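Local atomic coordinates of minor fimbrium tip subunit Mfa3 (Porphyromonas gingivalis ATCC 33277, PDB entry 5NF4), a protein that forms part of the tip of the minor fimbriae, filamentous pili that mediate biofilm formation and adhesion to host cells and other oral bacteria. Residues L240-V243 against Q248-G251. Residues are numbered along the deposited sequence; the frame is centred on the assembly and turned at random.
Sequences LRRV and QWLG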
ATOM      1  N   LEU A 240     -15.456   9.312  -0.888  1.00 39.15           N
ATOM      2  CA  LEU A 240     -15.147   8.191  -1.795  1.00 37.87           C
ATOM      3  C   LEU A 240     -15.727   8.376  -3.184  1.00 37.60           C
ATOM      4  O   LEU A 240     -16.690   9.096  -3.381  1.00 40.25           O
ATOM      5  CB  LEU A 240     -15.644   6.861  -1.221  1.00 36.49           C
ATOM      6  CG  LEU A 240     -15.108   6.476   0.169  1.00 37.48           C
ATOM      7  CD1 LEU A 240     -15.478   5.037   0.472  1.00 40.31           C
ATOM      8  CD2 LEU A 240     -13.594   6.676   0.346  1.00 35.59           C
ATOM      9  N   ARG A 241     -15.128   7.714  -4.160  1.00 44.68           N
ATOM     10  CA  ARG A 241     -15.544   7.892  -5.534  1.00 57.31           C
ATOM     11  C   ARG A 241     -16.366   6.706  -5.990  1.00 42.60           C
ATOM     12  O   ARG A 241     -15.955   5.549  -5.866  1.00 42.81           O
ATOM     13  CB  ARG A 241     -14.328   8.102  -6.440  1.00 83.03           C
ATOM     14  CG  ARG A 241     -13.712   9.487  -6.263  1.00112.69           C
ATOM     15  CD  ARG A 241     -12.790   9.861  -7.410  1.00139.17           C
ATOM     16  NE  ARG A 241     -12.145  11.157  -7.193  1.00151.94           N
ATOM     17  CZ  ARG A 241     -11.193  11.668  -7.973  1.00157.89           C
ATOM     18  NH1 ARG A 241     -10.765  10.999  -9.038  1.00162.84           N
ATOM     19  NH2 ARG A 241     -10.664  12.851  -7.686  1.00154.39           N
ATOM     20  N   ARG A 242     -17.536   7.017  -6.509  1.00 42.71           N
ATOM     21  CA  ARG A 242     -18.434   6.011  -7.033  1.00 44.79           C
ATOM     22  C   ARG A 242     -17.891   5.478  -8.336  1.00 50.86           C
ATOM     23  O   ARG A 242     -17.520   6.241  -9.214  1.00 49.01           O
ATOM     24  CB  ARG A 242     -19.819   6.585  -7.244  1.00 45.73           C
ATOM     25  CG  ARG A 242     -20.870   5.560  -7.642  1.00 45.67           C
ATOM     26  CD  ARG A 242     -22.229   6.201  -7.927  1.00 50.86           C
ATOM     27  NE  ARG A 242     -23.262   5.181  -7.844  1.00 53.58           N
ATOM     28  CZ  ARG A 242     -24.497   5.381  -7.408  1.00 65.41           C
ATOM     29  NH1 ARG A 242     -24.908   6.597  -7.043  1.00 59.65           N
ATOM     30  NH2 ARG A 242     -25.323   4.348  -7.348  1.00 59.02           N
ATOM     31  N   VAL A 243     -17.834   4.160  -8.450  1.00 45.99           N
ATOM     32  CA  VAL A 243     -17.465   3.521  -9.704  1.00 49.23           C
ATOM     33  C   VAL A 243     -18.647   3.610 -10.656  1.00 57.42           C
ATOM     34  O   VAL A 243     -19.581   2.797 -10.607  1.00 49.85           O
ATOM     35  CB  VAL A 243     -17.020   2.063  -9.472  1.00 46.78           C
ATOM     36  CG1 VAL A 243     -16.739   1.367 -10.806  1.00 51.44           C
ATOM     37  CG2 VAL A 243     -15.799   2.045  -8.562  1.00 46.93           C
ATOM     38  N   GLN A 248     -20.742   0.499  -6.012  1.00 43.26           N
ATOM     39  CA  GLN A 248     -19.420   0.385  -5.451  1.00 43.37           C
ATOM     40  C   GLN A 248     -18.740   1.757  -5.335  1.00 44.01           C
ATOM     41  O   GLN A 248     -18.711   2.511  -6.301  1.00 43.85           O
ATOM     42  CB  GLN A 248     -18.565  -0.541  -6.308  1.00 40.70           C
ATOM     43  CG  GLN A 248     -17.116  -0.638  -5.820  1.00 39.70           C
ATOM     44  CD  GLN A 248     -16.257  -1.483  -6.754  1.00 45.53           C
ATOM     45  OE1 GLN A 248     -16.390  -1.412  -7.983  1.00 45.30           O
ATOM     46  NE2 GLN A 248     -15.394  -2.296  -6.179  1.00 46.53           N
ATOM     47  N   TRP A 249     -18.218   2.043  -4.141  1.00 41.60           N
ATOM     48  CA  TRP A 249     -17.407   3.239  -3.856  1.00 40.02           C
ATOM     49  C   TRP A 249     -15.969   2.878  -3.468  1.00 38.46           C
ATOM     50  O   TRP A 249     -15.731   1.967  -2.668  1.00 38.52           O
ATOM     51  CB  TRP A 249     -18.040   4.070  -2.723  1.00 38.33           C
ATOM     52  CG  TRP A 249     -19.171   4.986  -3.196  1.00 40.12           C
ATOM     53  CD1 TRP A 249     -19.085   6.340  -3.426  1.00 46.16           C
ATOM     54  CD2 TRP A 249     -20.531   4.620  -3.494  1.00 40.07           C
ATOM     55  NE1 TRP A 249     -20.296   6.831  -3.849  1.00 45.18           N
ATOM     56  CE2 TRP A 249     -21.202   5.800  -3.906  1.00 43.31           C
ATOM     57  CE3 TRP A 249     -21.243   3.415  -3.463  1.00 43.65           C
ATOM     58  CZ2 TRP A 249     -22.545   5.812  -4.258  1.00 45.33           C
ATOM     59  CZ3 TRP A 249     -22.585   3.424  -3.832  1.00 45.81           C
ATOM     60  CH2 TRP A 249     -23.223   4.619  -4.227  1.00 49.77           C
ATOM     61  N   LEU A 250     -15.001   3.636  -3.976  1.00 37.22           N
ATOM     62  CA  LEU A 250     -13.588   3.321  -3.716  1.00 36.68           C
ATOM     63  C   LEU A 250     -12.817   4.487  -3.144  1.00 33.59           C
ATOM     64  O   LEU A 250     -13.084   5.648  -3.473  1.00 37.78           O
ATOM     65  CB  LEU A 250     -12.880   2.874  -5.007  1.00 38.00           C
ATOM     66  CG  LEU A 250     -13.368   1.606  -5.689  1.00 42.42           C
ATOM     67  CD1 LEU A 250     -12.555   1.404  -6.974  1.00 48.22           C
ATOM     68  CD2 LEU A 250     -13.247   0.385  -4.764  1.00 43.07           C
ATOM     69  N   GLY A 251     -11.842   4.144  -2.316  1.00 32.11           N
ATOM     70  CA  GLY A 251     -10.785   5.057  -1.937  1.00 33.46           C
ATOM     71  C   GLY A 251      -9.503   4.302  -1.599  1.00 33.49           C
ATOM     72  O   GLY A 251      -9.449   3.057  -1.588  1.00 34.10           O
TER
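Arg241 and Leu250 form an antiparallel hydrogen-bonded pair, with Arg241 N to Leu250 O at 3.0 Å and Leu250 N to Arg241 O at 2.9 Å. The pair lies near the turn of a beta hairpin made by strands 238-242 and 248-254. Next to the turn, Val243 N donates to Gln248 O over 2.8 Å, almost straight at 171°. Between these bonds lies the non-hydrogen-bonded pair Arg242 and Trp249.

Their side chains share one face of the hairpin. Arg242 CG is anti to the backbone N (chi1 -173°), and the extended chain runs across the indole. Arg242 CB sits over the five-membered ring of Trp249, 3.8 Å from its centroid, in a CH-pi contact. Further out, Trp249 CH2 lies over the centre of the guanidinium, 3.5 Å from Arg242 CZ. The two planes are 39° apart, so this is not a parallel stack. Arg242 NE is hydrogen-bonded to Thr246 O, which ties the guanidinium back to the turn. The indole also packs on Leu210 and Ile213 of strand 210-216, and Leu240 CB touches Trp249 CB.

Leu250 points to the other face. Leu250 CD1 meets Val243 CG2 at 3.7 Å. The extended Gln248 side chain passes the same valine, and Gln248 NE2 is hydrogen-bonded to Asp200 OD1 of strand 180-205. That strand flanks 248-254 on the side away from 238-242 and pairs with it antiparallel, joining the hairpin to the larger beta framework. At the amide end of Gln248, OE1 lies 3.6 Å from Val243 CG2.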